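Local coordinates for oligopeptide-binding protein oppA (Lactococcus lactis, PDB 3DRF) that captures extracellular oligopeptides in a voluminous, flytrap-like cavity and serves the ABC transporter OppABCDF in their uptake, at residues Q40-M45 against V258-S263; F79-G84 against T183-G188; R135-L140 against L484-A489; Q321-P326 against G462-D467; Y338-A343 against I537-M542. All coordinates share one frame; numbering follows the deposited sequence. Where two conformers were deposited one is given.

Interaction 1 of 5, residues Q40-M45 against V258-S263; sequences QSDSPM and VSTAKS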
# COMPACT_ATOMS: atom_id res chain seq x y z
N GLN A 40 5.28 13.43 -7.00
CA GLN A 40 4.07 14.22 -7.16
C GLN A 40 3.09 13.95 -6.01
O GLN A 40 2.62 12.87 -5.81
CB GLN A 40 3.42 13.92 -8.51
CG GLN A 40 2.24 14.90 -8.79
CD GLN A 40 1.61 14.60 -10.13
OE1 GLN A 40 0.77 13.75 -10.25
NE2 GLN A 40 2.07 15.31 -11.14
N SER A 41 2.84 15.02 -5.28
CA SER A 41 1.96 14.96 -4.15
C SER A 41 1.38 16.33 -3.86
O SER A 41 2.09 17.26 -3.75
CB SER A 41 2.75 14.48 -2.90
OG SER A 41 1.92 14.45 -1.75
N ASP A 42 0.08 16.39 -3.71
CA ASP A 42 -0.60 17.61 -3.29
C ASP A 42 -0.63 17.81 -1.75
O ASP A 42 -0.92 18.86 -1.27
CB ASP A 42 -2.03 17.67 -3.89
CG ASP A 42 -2.01 17.91 -5.41
OD1 ASP A 42 -1.18 18.65 -5.80
OD2 ASP A 42 -2.74 17.28 -6.14
N SER A 43 -0.30 16.76 -1.02
CA SER A 43 -0.16 16.84 0.44
C SER A 43 1.30 16.89 0.89
O SER A 43 2.16 16.38 0.25
CB SER A 43 -0.79 15.60 1.09
OG SER A 43 -2.19 15.60 0.96
N PRO A 44 1.56 17.48 2.03
CA PRO A 44 2.90 17.49 2.60
C PRO A 44 3.43 16.06 2.81
O PRO A 44 2.72 15.15 3.18
CB PRO A 44 2.72 18.20 3.96
CG PRO A 44 1.50 18.98 3.82
CD PRO A 44 0.61 18.24 2.85
N MET A 45 4.73 15.92 2.62
CA MET A 45 5.44 14.70 2.95
C MET A 45 5.29 14.38 4.45
O MET A 45 5.33 15.23 5.26
CB MET A 45 6.92 14.99 2.61
CG MET A 45 7.80 13.82 2.86
SD MET A 45 9.55 14.20 2.60
CE MET A 45 9.95 15.26 4.06
N VAL A 258 6.32 17.78 -5.20
CA VAL A 258 5.83 18.76 -6.17
C VAL A 258 4.35 18.55 -6.47
O VAL A 258 3.88 17.42 -6.54
CB VAL A 258 6.63 18.69 -7.49
CG1 VAL A 258 6.43 17.34 -8.16
CG2 VAL A 258 6.22 19.83 -8.41
N SER A 259 3.56 19.63 -6.46
CA SER A 259 2.11 19.51 -6.64
C SER A 259 1.75 19.03 -8.04
O SER A 259 2.54 19.15 -8.98
CB SER A 259 1.42 20.85 -6.40
OG SER A 259 1.70 21.74 -7.47
N THR A 260 0.55 18.50 -8.18
CA THR A 260 0.08 18.07 -9.48
C THR A 260 0.01 19.23 -10.48
O THR A 260 0.39 19.07 -11.64
CB THR A 260 -1.28 17.40 -9.33
OG1 THR A 260 -1.19 16.45 -8.26
CG2 THR A 260 -1.69 16.72 -10.61
N ALA A 261 -0.42 20.40 -10.02
CA ALA A 261 -0.59 21.59 -10.91
C ALA A 261 0.72 22.22 -11.33
O ALA A 261 0.75 22.89 -12.31
CB ALA A 261 -1.46 22.63 -10.20
N LYS A 262 1.79 21.94 -10.62
CA LYS A 262 3.11 22.51 -10.92
C LYS A 262 4.08 21.53 -11.60
O LYS A 262 5.14 21.89 -11.94
CB LYS A 262 3.74 23.15 -9.67
CG LYS A 262 2.92 24.37 -9.16
CD LYS A 262 3.49 24.99 -7.90
CE LYS A 262 2.72 26.26 -7.56
NZ LYS A 262 3.06 27.21 -8.62
N SER A 263 3.66 20.30 -11.77
CA SER A 263 4.59 19.25 -12.25
C SER A 263 5.11 19.42 -13.69
O SER A 263 6.26 19.31 -13.91
CB SER A 263 3.96 17.85 -12.10
OG SER A 263 3.88 17.49 -10.72
O HOH W 1 -2.05 20.78 -7.55

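Interaction 2 of 5, residues F79-G84 against T183-G188; sequences FKFIKG and TQSGNG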
# COMPACT_ATOMS: atom_id res chain seq x y z
N PHE A 79 10.39 -11.26 -8.19
CA PHE A 79 10.26 -10.88 -6.73
C PHE A 79 10.68 -12.04 -5.80
O PHE A 79 10.45 -12.00 -4.60
CB PHE A 79 8.83 -10.34 -6.38
CG PHE A 79 8.37 -9.23 -7.31
CD1 PHE A 79 9.07 -8.05 -7.35
CD2 PHE A 79 7.34 -9.40 -8.14
CE1 PHE A 79 8.69 -7.02 -8.24
CE2 PHE A 79 6.95 -8.36 -9.00
CZ PHE A 79 7.65 -7.20 -9.04
N LYS A 80 11.25 -13.05 -6.33
CA LYS A 80 11.74 -14.17 -5.56
C LYS A 80 13.04 -13.79 -4.85
O LYS A 80 13.90 -13.20 -5.46
CB LYS A 80 12.00 -15.37 -6.51
CG LYS A 80 12.37 -16.63 -5.81
CD LYS A 80 13.11 -17.71 -6.67
CE LYS A 80 12.44 -18.15 -7.94
NZ LYS A 80 13.12 -19.28 -8.66
N PHE A 81 13.18 -14.07 -3.58
CA PHE A 81 14.42 -13.73 -2.84
C PHE A 81 15.64 -14.39 -3.46
O PHE A 81 15.60 -15.53 -3.84
CB PHE A 81 14.36 -14.20 -1.37
CG PHE A 81 13.27 -13.54 -0.54
CD1 PHE A 81 13.30 -12.19 -0.29
CD2 PHE A 81 12.23 -14.28 -0.02
CE1 PHE A 81 12.33 -11.58 0.49
CE2 PHE A 81 11.23 -13.69 0.74
CZ PHE A 81 11.28 -12.36 1.00
N ILE A 82 16.71 -13.62 -3.52
CA ILE A 82 18.02 -14.11 -3.88
C ILE A 82 18.99 -13.73 -2.76
O ILE A 82 18.70 -13.00 -1.89
CB ILE A 82 18.46 -13.57 -5.26
CG1 ILE A 82 18.60 -12.04 -5.27
CG2 ILE A 82 17.46 -14.13 -6.38
CD1 ILE A 82 19.26 -11.50 -6.57
N LYS A 83 20.17 -14.31 -2.84
CA LYS A 83 21.27 -13.97 -1.93
C LYS A 83 21.97 -12.69 -2.37
O LYS A 83 21.92 -12.37 -3.50
CB LYS A 83 22.26 -15.14 -1.92
CG LYS A 83 21.76 -16.46 -1.29
CD LYS A 83 22.98 -17.41 -0.97
CE LYS A 83 22.59 -18.70 -0.18
NZ LYS A 83 23.78 -19.26 0.61
N GLY A 84 22.61 -12.00 -1.43
CA GLY A 84 23.50 -10.93 -1.79
C GLY A 84 23.11 -9.53 -1.38
O GLY A 84 23.86 -8.64 -1.51
N THR A 183 8.65 -17.59 -0.38
CA THR A 183 9.79 -17.49 -1.31
C THR A 183 9.90 -16.10 -2.00
O THR A 183 10.88 -15.85 -2.63
CB THR A 183 9.69 -18.56 -2.41
OG1 THR A 183 8.41 -18.44 -3.01
CG2 THR A 183 9.88 -19.99 -1.82
N GLN A 184 8.93 -15.23 -1.76
CA GLN A 184 8.79 -14.00 -2.53
C GLN A 184 8.71 -12.80 -1.58
O GLN A 184 8.01 -12.82 -0.57
CB GLN A 184 7.51 -14.11 -3.38
CG GLN A 184 7.34 -13.05 -4.47
CD GLN A 184 6.40 -13.49 -5.59
OE1 GLN A 184 6.39 -14.67 -5.97
NE2 GLN A 184 5.66 -12.53 -6.18
N SER A 185 9.42 -11.73 -1.92
CA SER A 185 9.37 -10.51 -1.15
C SER A 185 7.92 -9.99 -1.17
O SER A 185 7.19 -10.14 -2.14
CB SER A 185 10.36 -9.48 -1.72
OG SER A 185 10.32 -8.30 -0.95
N GLY A 186 7.52 -9.39 -0.06
CA GLY A 186 6.17 -8.85 0.11
C GLY A 186 5.19 -9.91 0.61
O GLY A 186 4.04 -9.63 0.68
N ASN A 187 5.66 -11.09 0.98
CA ASN A 187 4.73 -12.16 1.46
C ASN A 187 3.92 -11.83 2.78
O ASN A 187 2.89 -12.34 2.98
CB ASN A 187 5.50 -13.51 1.58
CG ASN A 187 6.53 -13.52 2.73
OD1 ASN A 187 6.20 -13.58 3.88
ND2 ASN A 187 7.78 -13.44 2.37
N GLY A 188 4.49 -10.97 3.62
CA GLY A 188 3.84 -10.47 4.85
C GLY A 188 3.93 -11.39 6.06
O GLY A 188 3.64 -11.00 7.12
O HOH W 2 13.17 -17.48 -2.74

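Interaction 3 of 5, residues R135-L140 against L484-A489; sequences RWTDSL and LFSAAA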
# COMPACT_ATOMS: atom_id res chain seq x y z
N ARG A 135 -0.37 -1.53 11.14
CA ARG A 135 0.02 -2.66 10.29
C ARG A 135 -0.12 -4.08 10.92
O ARG A 135 0.35 -5.04 10.39
CB ARG A 135 1.43 -2.45 9.72
CG ARG A 135 1.54 -1.29 8.73
CD ARG A 135 2.97 -1.28 8.12
NE ARG A 135 3.09 -0.29 7.03
CZ ARG A 135 2.71 -0.51 5.80
NH1 ARG A 135 2.88 0.41 4.88
NH2 ARG A 135 2.18 -1.65 5.46
N TRP A 136 -0.86 -4.18 12.03
CA TRP A 136 -1.21 -5.51 12.53
C TRP A 136 -2.10 -6.22 11.46
O TRP A 136 -2.86 -5.61 10.74
CB TRP A 136 -1.92 -5.43 13.93
CG TRP A 136 -2.16 -6.84 14.50
CD1 TRP A 136 -3.33 -7.47 14.56
CD2 TRP A 136 -1.16 -7.81 14.96
NE1 TRP A 136 -3.17 -8.75 15.08
CE2 TRP A 136 -1.84 -8.99 15.28
CE3 TRP A 136 0.24 -7.78 15.11
CZ2 TRP A 136 -1.19 -10.12 15.78
CZ3 TRP A 136 0.88 -8.89 15.58
CH2 TRP A 136 0.18 -10.03 15.93
N THR A 137 -1.97 -7.54 11.41
CA THR A 137 -2.62 -8.34 10.37
C THR A 137 -2.59 -9.79 10.84
O THR A 137 -1.78 -10.16 11.60
CB THR A 137 -1.87 -8.18 9.02
OG1 THR A 137 -2.34 -9.23 8.17
CG2 THR A 137 -0.28 -8.24 9.18
N ASP A 138 -3.52 -10.61 10.36
CA ASP A 138 -3.48 -12.03 10.73
C ASP A 138 -2.25 -12.77 10.18
O ASP A 138 -1.94 -13.85 10.64
CB ASP A 138 -4.77 -12.73 10.32
CG ASP A 138 -5.92 -12.37 11.23
OD1 ASP A 138 -5.79 -12.69 12.42
OD2 ASP A 138 -6.92 -11.77 10.76
N SER A 139 -1.53 -12.18 9.22
CA SER A 139 -0.28 -12.86 8.75
C SER A 139 0.71 -13.01 9.91
O SER A 139 1.39 -13.99 10.01
CB SER A 139 0.40 -12.03 7.67
OG SER A 139 -0.47 -11.80 6.53
N LEU A 140 0.78 -12.02 10.79
CA LEU A 140 1.76 -12.02 11.91
C LEU A 140 1.40 -13.00 13.04
O LEU A 140 2.22 -13.38 13.78
CB LEU A 140 1.94 -10.59 12.45
CG LEU A 140 2.68 -9.67 11.42
CD1 LEU A 140 2.72 -8.26 12.01
CD2 LEU A 140 4.12 -10.15 11.12
N LEU A 484 -4.42 -6.58 3.46
CA LEU A 484 -5.48 -5.60 3.15
C LEU A 484 -6.83 -5.91 3.82
O LEU A 484 -7.54 -5.01 4.17
CB LEU A 484 -5.71 -5.57 1.64
CG LEU A 484 -4.53 -5.14 0.73
CD1 LEU A 484 -5.03 -5.02 -0.70
CD2 LEU A 484 -3.89 -3.79 1.16
N PHE A 485 -7.17 -7.19 3.95
CA PHE A 485 -8.56 -7.57 4.28
C PHE A 485 -8.73 -8.54 5.46
O PHE A 485 -9.82 -8.78 5.86
CB PHE A 485 -9.23 -8.17 3.06
CG PHE A 485 -9.37 -7.17 1.92
CD1 PHE A 485 -10.11 -6.00 2.07
CD2 PHE A 485 -8.74 -7.43 0.74
CE1 PHE A 485 -10.20 -5.10 1.04
CE2 PHE A 485 -8.82 -6.51 -0.35
CZ PHE A 485 -9.54 -5.36 -0.20
N SER A 486 -7.66 -9.06 6.03
CA SER A 486 -7.83 -10.02 7.15
C SER A 486 -8.56 -9.34 8.33
O SER A 486 -8.45 -8.17 8.57
CB SER A 486 -6.49 -10.68 7.58
OG SER A 486 -5.58 -9.74 8.18
N ALA A 487 -9.26 -10.18 9.07
CA ALA A 487 -10.13 -9.74 10.14
C ALA A 487 -9.39 -8.86 11.18
O ALA A 487 -9.98 -7.99 11.70
CB ALA A 487 -10.77 -10.95 10.81
N ALA A 488 -8.13 -9.18 11.44
CA ALA A 488 -7.36 -8.42 12.45
C ALA A 488 -6.71 -7.12 11.94
O ALA A 488 -6.16 -6.41 12.71
CB ALA A 488 -6.25 -9.31 13.02
N ALA A 489 -6.79 -6.83 10.65
CA ALA A 489 -6.08 -5.71 10.06
C ALA A 489 -6.88 -4.40 10.03
O ALA A 489 -7.87 -4.35 9.39
CB ALA A 489 -5.73 -6.06 8.57

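Interaction 4 of 5, residues Q321-P326 against G462-D467; sequences QDRKTP and GANDWD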
# COMPACT_ATOMS: atom_id res chain seq x y z
N GLN A 321 -18.37 -6.10 11.77
CA GLN A 321 -19.23 -5.65 10.66
C GLN A 321 -20.66 -5.35 11.17
O GLN A 321 -21.57 -6.03 10.84
CB GLN A 321 -19.22 -6.76 9.56
CG GLN A 321 -19.87 -6.28 8.23
CD GLN A 321 -19.75 -7.35 7.15
OE1 GLN A 321 -18.87 -8.12 7.12
NE2 GLN A 321 -20.73 -7.37 6.28
N ASP A 322 -20.79 -4.31 11.96
CA ASP A 322 -22.04 -4.01 12.72
C ASP A 322 -22.62 -2.63 12.41
O ASP A 322 -23.47 -2.16 13.13
CB ASP A 322 -21.80 -4.19 14.23
CG ASP A 322 -20.83 -3.21 14.83
OD1 ASP A 322 -20.19 -2.46 14.16
OD2 ASP A 322 -20.68 -3.27 16.04
N ARG A 323 -22.17 -1.97 11.36
CA ARG A 323 -22.70 -0.64 11.07
C ARG A 323 -24.08 -0.72 10.45
O ARG A 323 -24.31 -1.44 9.55
CB ARG A 323 -21.74 0.10 10.13
CG ARG A 323 -22.11 1.60 9.87
CD ARG A 323 -20.99 2.40 9.23
NE ARG A 323 -21.40 3.77 8.99
CZ ARG A 323 -21.87 4.24 7.85
NH1 ARG A 323 -21.98 3.46 6.79
NH2 ARG A 323 -22.27 5.51 7.78
N LYS A 324 -24.98 0.13 10.95
CA LYS A 324 -26.35 0.20 10.42
C LYS A 324 -26.36 1.15 9.24
O LYS A 324 -26.03 2.26 9.38
CB LYS A 324 -27.34 0.64 11.50
CG LYS A 324 -27.48 -0.41 12.53
CD LYS A 324 -28.54 -0.13 13.58
CE LYS A 324 -28.36 -1.12 14.71
NZ LYS A 324 -27.12 -0.79 15.36
N THR A 325 -26.68 0.64 8.06
CA THR A 325 -26.61 1.44 6.84
C THR A 325 -27.36 0.71 5.68
O THR A 325 -27.37 -0.46 5.65
CB THR A 325 -25.11 1.68 6.41
OG1 THR A 325 -25.05 2.25 5.11
CG2 THR A 325 -24.22 0.40 6.42
N PRO A 326 -27.92 1.46 4.72
CA PRO A 326 -28.46 0.80 3.53
C PRO A 326 -27.45 -0.12 2.82
O PRO A 326 -27.80 -1.04 2.15
CB PRO A 326 -28.87 2.00 2.64
CG PRO A 326 -29.26 3.08 3.66
CD PRO A 326 -28.14 2.92 4.67
N GLY A 462 -12.46 3.68 13.77
CA GLY A 462 -13.02 4.06 12.49
C GLY A 462 -14.18 5.03 12.71
O GLY A 462 -14.74 5.09 13.73
N ALA A 463 -14.50 5.74 11.65
CA ALA A 463 -15.53 6.80 11.66
C ALA A 463 -16.86 6.27 11.15
O ALA A 463 -16.89 5.38 10.35
CB ALA A 463 -15.06 7.96 10.81
N ASN A 464 -17.94 6.87 11.59
CA ASN A 464 -19.24 6.44 11.23
C ASN A 464 -19.92 7.41 10.28
O ASN A 464 -21.04 7.26 10.03
CB ASN A 464 -20.09 6.32 12.52
CG ASN A 464 -21.13 5.29 12.43
OD1 ASN A 464 -20.93 4.25 11.85
ND2 ASN A 464 -22.28 5.58 13.01
N ASP A 465 -19.20 8.37 9.76
CA ASP A 465 -19.73 9.54 9.02
C ASP A 465 -19.39 9.61 7.53
O ASP A 465 -19.42 10.62 6.91
CB ASP A 465 -19.29 10.82 9.72
CG ASP A 465 -17.76 11.05 9.66
OD1 ASP A 465 -17.02 10.19 9.14
OD2 ASP A 465 -17.31 12.11 10.13
N TRP A 466 -19.02 8.45 7.01
CA TRP A 466 -18.88 8.25 5.58
C TRP A 466 -19.49 6.88 5.21
O TRP A 466 -19.56 6.00 6.01
CB TRP A 466 -17.40 8.35 5.12
CG TRP A 466 -16.54 7.21 5.70
CD1 TRP A 466 -15.95 7.18 6.92
CD2 TRP A 466 -16.17 5.99 5.03
NE1 TRP A 466 -15.22 6.00 7.07
CE2 TRP A 466 -15.36 5.26 5.93
CE3 TRP A 466 -16.46 5.45 3.79
CZ2 TRP A 466 -14.86 4.00 5.62
CZ3 TRP A 466 -15.97 4.20 3.49
CH2 TRP A 466 -15.15 3.50 4.39
N ASP A 467 -19.93 6.80 3.96
CA ASP A 467 -20.48 5.58 3.41
C ASP A 467 -19.67 4.95 2.27
O ASP A 467 -19.55 3.75 2.23
CB ASP A 467 -21.93 5.85 2.91
CG ASP A 467 -22.84 6.34 4.03
OD1 ASP A 467 -22.99 5.56 4.94
OD2 ASP A 467 -23.33 7.45 3.93
O HOH W 3 -25.56 4.91 5.60

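Interaction 5 of 5, residues Y338-A343 against I537-M542; sequences YARNVA and IPTNFM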
# COMPACT_ATOMS: atom_id res chain seq x y z
N TYR A 338 -22.45 -1.26 -10.27
CA TYR A 338 -22.88 -1.32 -11.70
C TYR A 338 -23.18 0.05 -12.32
O TYR A 338 -23.13 0.20 -13.49
CB TYR A 338 -24.10 -2.26 -11.90
CG TYR A 338 -23.74 -3.73 -11.81
CD1 TYR A 338 -22.84 -4.30 -12.70
CD2 TYR A 338 -24.32 -4.55 -10.84
CE1 TYR A 338 -22.49 -5.67 -12.63
CE2 TYR A 338 -23.99 -5.92 -10.77
CZ TYR A 338 -23.07 -6.45 -11.67
OH TYR A 338 -22.76 -7.78 -11.58
N ALA A 339 -23.52 1.01 -11.49
CA ALA A 339 -23.93 2.36 -12.00
C ALA A 339 -22.72 3.22 -12.42
O ALA A 339 -22.85 4.12 -13.16
CB ALA A 339 -24.70 3.09 -10.92
N ARG A 340 -21.53 2.95 -11.89
CA ARG A 340 -20.36 3.76 -12.30
C ARG A 340 -20.00 3.49 -13.78
O ARG A 340 -20.23 2.45 -14.30
CB ARG A 340 -19.09 3.48 -11.42
CG ARG A 340 -19.22 3.99 -9.96
CD ARG A 340 -17.83 4.08 -9.28
NE ARG A 340 -17.17 2.77 -9.26
CZ ARG A 340 -15.92 2.61 -8.85
NH1 ARG A 340 -15.40 1.43 -8.88
NH2 ARG A 340 -15.24 3.66 -8.43
N ASN A 341 -19.41 4.53 -14.38
CA ASN A 341 -18.90 4.48 -15.72
C ASN A 341 -17.37 4.60 -15.77
O ASN A 341 -16.83 5.50 -16.33
CB ASN A 341 -19.55 5.61 -16.58
CG ASN A 341 -19.36 6.99 -15.99
OD1 ASN A 341 -19.13 7.17 -14.87
ND2 ASN A 341 -19.48 7.98 -16.85
N VAL A 342 -16.71 3.61 -15.18
CA VAL A 342 -15.26 3.69 -15.00
C VAL A 342 -14.54 3.67 -16.38
O VAL A 342 -13.60 4.36 -16.56
CB VAL A 342 -14.76 2.52 -14.10
CG1 VAL A 342 -13.29 2.52 -14.02
CG2 VAL A 342 -15.39 2.64 -12.72
N ALA A 343 -15.02 2.87 -17.32
CA ALA A 343 -14.42 2.82 -18.66
C ALA A 343 -14.53 4.19 -19.36
O ALA A 343 -13.57 4.66 -19.91
CB ALA A 343 -15.09 1.69 -19.49
N ILE A 537 -15.49 -2.66 -4.38
CA ILE A 537 -15.65 -2.77 -5.83
C ILE A 537 -14.29 -2.37 -6.49
O ILE A 537 -13.80 -1.32 -6.32
CB ILE A 537 -16.75 -1.79 -6.36
CG1 ILE A 537 -18.12 -1.94 -5.62
CG2 ILE A 537 -16.92 -1.94 -7.89
CD1 ILE A 537 -18.80 -3.33 -5.81
N PRO A 538 -13.73 -3.30 -7.29
CA PRO A 538 -12.44 -2.98 -7.95
C PRO A 538 -12.67 -1.81 -8.92
O PRO A 538 -13.66 -1.77 -9.59
CB PRO A 538 -12.10 -4.25 -8.74
CG PRO A 538 -12.93 -5.35 -8.06
CD PRO A 538 -14.19 -4.67 -7.62
N THR A 539 -11.73 -0.92 -9.03
CA THR A 539 -11.85 0.26 -9.94
C THR A 539 -10.90 0.12 -11.15
O THR A 539 -11.30 -0.19 -12.20
CB THR A 539 -11.70 1.58 -9.14
OG1 THR A 539 -12.65 1.54 -8.07
CG2 THR A 539 -12.00 2.78 -10.05
N ASN A 540 -9.63 0.39 -10.92
CA ASN A 540 -8.58 0.36 -11.98
C ASN A 540 -7.30 -0.44 -11.69
O ASN A 540 -6.84 -0.56 -10.58
CB ASN A 540 -8.12 1.78 -12.32
CG ASN A 540 -9.13 2.57 -13.13
OD1 ASN A 540 -9.36 3.70 -12.86
ND2 ASN A 540 -9.66 1.98 -14.06
N PHE A 541 -6.77 -0.99 -12.78
CA PHE A 541 -5.38 -1.38 -12.91
C PHE A 541 -4.68 -0.25 -13.68
O PHE A 541 -5.32 0.52 -14.34
CB PHE A 541 -5.25 -2.69 -13.71
CG PHE A 541 -6.03 -3.89 -13.14
CD1 PHE A 541 -6.08 -4.19 -11.76
CD2 PHE A 541 -6.65 -4.73 -13.99
CE1 PHE A 541 -6.77 -5.33 -11.32
CE2 PHE A 541 -7.30 -5.84 -13.52
CZ PHE A 541 -7.37 -6.11 -12.20
N MET A 542 -3.36 -0.23 -13.58
CA MET A 542 -2.59 0.86 -14.17
C MET A 542 -1.20 0.45 -14.63
O MET A 542 -0.65 -0.52 -14.19
CB MET A 542 -2.43 2.01 -13.13
CG MET A 542 -2.36 3.44 -13.65
SD MET A 542 -2.80 4.51 -12.25
CE MET A 542 -1.57 4.05 -11.10
O HOH W 4 -12.54 3.86 -6.76
O HOH W 5 -15.58 -0.90 -11.30

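Interaction 1 of 5, residues Q40-M45 against V258-S263
Q40 and V258 form a parallel beta bridge with CA atoms 5.0 Å apart, and just beyond it the backbone N of S41 donates to V258 O at 2.9 Å, after which both chains leave their strands. The side chain of Q40 runs on alongside the second chain: CG stands anti to the backbone N (chi1 -172°) and the next torsion is fully extended, which carries the amide to S263. There Q40 NE2 donates to S263 OG over 2.9 Å, nearly straight at 171° and within the amide plane, while the same hydroxyl donates to S259 O. OE1 accepts from V279 N, and NE2 also bonds OE1 of Q282, which holds both ends of the amide. Replacing Q40 by an alanine is likely to leave S263 OG and V279 N without their amide partner and to open a gap beside T260. D42 grips T260 with both oxygens: OD1 takes the backbone N at 2.9 Å on its syn side, and OD2 receives the hydroxyl OG1 at 2.8 Å from above the carboxylate plane. Water 1 extends this grip by donating to D42 OD1 and accepting from A261 N. The contact lies where strands 34-40 and 252-258, neighbours in a five-strand mixed sheet, run out into loops, the second leading directly into helix 263-268.

Interaction 2 of 5, residues F79-G84 against T183-G188
T183 O is approached by two donors: the backbone N of F81 at 3.1 Å, and water 2, which donates to T183 O at 2.8 Å and more weakly to F81 O. Its counterpart across the bridge is F79 O, which receives the backbone N of S185 at 2.9 Å. These two bonds flank the K80-Q184 pair and make a single backbone bridge, its CA atoms 4.2 Å apart; two CA-H...O contacts, from Q184 CA to F79 O and from K80 CA to T183 O, lie beside them. The second chain then folds into a type II beta turn from Q184 to N187. G186, with phi 87°, has a backbone conformation that calls for glycine, and the N187 amide reinforces the turn: ND2 donates to Q184 O at 3.0 Å, while OD1 accepts from Y189 N. With CG anti to its own carbonyl carbon (chi1 -63°), the F81 ring swings across S185, whose N sits over one ring face, displaced toward the rim; S185 CB lies 3.6 Å from F81 CE1. N187 ND2 comes up at the edge of that ring, near its plane. The hydroxyl of S185 turns to E192, and its side chain also packs on an apolar side chain of the bound peptide. On the F79 side, Q184 CG packs against F79 CB at 3.6 Å, and Q184 NE2, at the edge of the F79 ring, donates to S477 O.

Interaction 3 of 5, residues R135-L140 against L484-A489
S486 holds OG between its backbone N and carbonyl carbon (chi1 68°), facing D138, whose own CG lies anti to its carbonyl carbon (chi1 -74°), a torsion that brings OD2 to A488 N. Two hydrogen bonds result, running in opposite directions. The backbone N of D138 donates to S486 OG at 3.1 Å, almost straight at 168°, and A488 N donates to D138 OD2 at 2.9 Å from above the carboxylate plane. The A488 methyl lies over the same carboxylate face from which its N approaches, CB 3.4 Å from D138 OD2. On its other flank this methyl meets the pyrrole side of the W136 indole, CB lying 3.7 Å from NE1, while A488 O lies near the ring plane at the CD1 edge. W136 O closes the contact with a CA-H...O approach from A489 CA at 3.3 Å. Outside partners fix the hydroxyls: T137 OG1 bonds to D483 and S486 OG to Q482 O, and W136 stacks on H150. The geometry joins an ST turn, in which S139 N donates to T137 OG1, to the type I beta turn S486-A489 that follows helix 482-485, next to the peptide site where R135 NH1 bonds the ligand backbone.

Interaction 4 of 5, residues Q321-P326 against G462-D467
R323 and D467 lie at about a right angle, guanidinium and carboxylate planes 45° apart, and the arginine meets the aspartate end-on, NH1 and NH2 sharing one oxygen. D467 OD1 is 2.9 Å from NH2 and 3.0 Å from NH1 of R323 and lies in the guanidinium plane, forming a salt bridge. Against N464 the same group turns side-on, its plane nearly perpendicular (87°) to the amide: R323 NE donates to N464 OD1 at 2.9 Å, and NH2 to the N464 backbone O at 3.1 Å, each from above the carbonyl plane. With a methionine in place of R323, the D467 carboxylate would probably lose its countercharge and N464 OD1 and O these donors. The arginine chain gets there with CG anti to the backbone N (chi1 -173°), extended on to NE. W466 O rests over one guanidinium face, toward its rim. D467 OD2 accepts from V412 N, and water 3 donates to OD1 while also bonding T325 OG1. R323 NH1 also donates to N308 O. This end-on salt bridge, two nitrogens on one oxygen, with side-on bonds to N464, ties the loop before helix 330-339 to that leading into strand 468-474.

Interaction 5 of 5, residues Y338-A343 against I537-M542
V342, at the start of helix 342-349, and R340 in the link before it meet strand 536-549 at a classic beta bulge, where T539 and N540 both face S303 of the adjoining antiparallel strand 292-307. The polar part of the contact rests on one direct hydrogen bond: R340 NH1 donates to T539 OG1 at 2.9 Å, at 165° and in the guanidinium plane. The two side chains cross at about a right angle, and the arginine chain bends at chi3 (-60°) to bring its planar end to the threonine. Water 4, at the guanidinium edge, accepts from R340 NH2 at 3.2 Å and is also bonded to T539 OG1. Water 5 stands off that plane, 2.7 Å from P538 O and only weakly bonded by R340 NH1. The R340 guanidinium also makes a cation-pi contact with Y429 of helix 422-435. Van der Waals contacts, largely of methyls on polar groups, make up the rest. Within its own segment V342 CG2 lies over one guanidinium face of R340, offset toward the rim, and across the contact I537 CG2 comes to 3.8 Å from R340 NH1. The other valine branch turns to the strand, with V342 CG1 3.8 Å from T539 O and 4.2 Å from T539 CG2. N540 slides past that valine in the opposite direction; its amide nitrogen ND2 lies 3.7 Å from V342 CG1 while donating to OD2 of D346.

In the fold
Interactions 2 and 3 are the one pair that touches: their centres are 20 Å apart, and G188 O packs against S139 CB. Both also reach the bound peptide. Along the chain, interaction 2 falls between the two segments of interaction 1, and interaction 3 alternates with both; interaction 4 falls within the long span of interaction 3, and interaction 5 alternates with interactions 3 and 4. Interactions 4 and 5, with centres 22 Å apart, border the same eight-strand mixed sheet through strands 468-474 and 536-549, whereas interaction 1 borders the separate five-strand sheet. Interactions 2 and 3 thus bring distant sequence together beside the peptide cavity, while the other three join loops and strands of the two sheets.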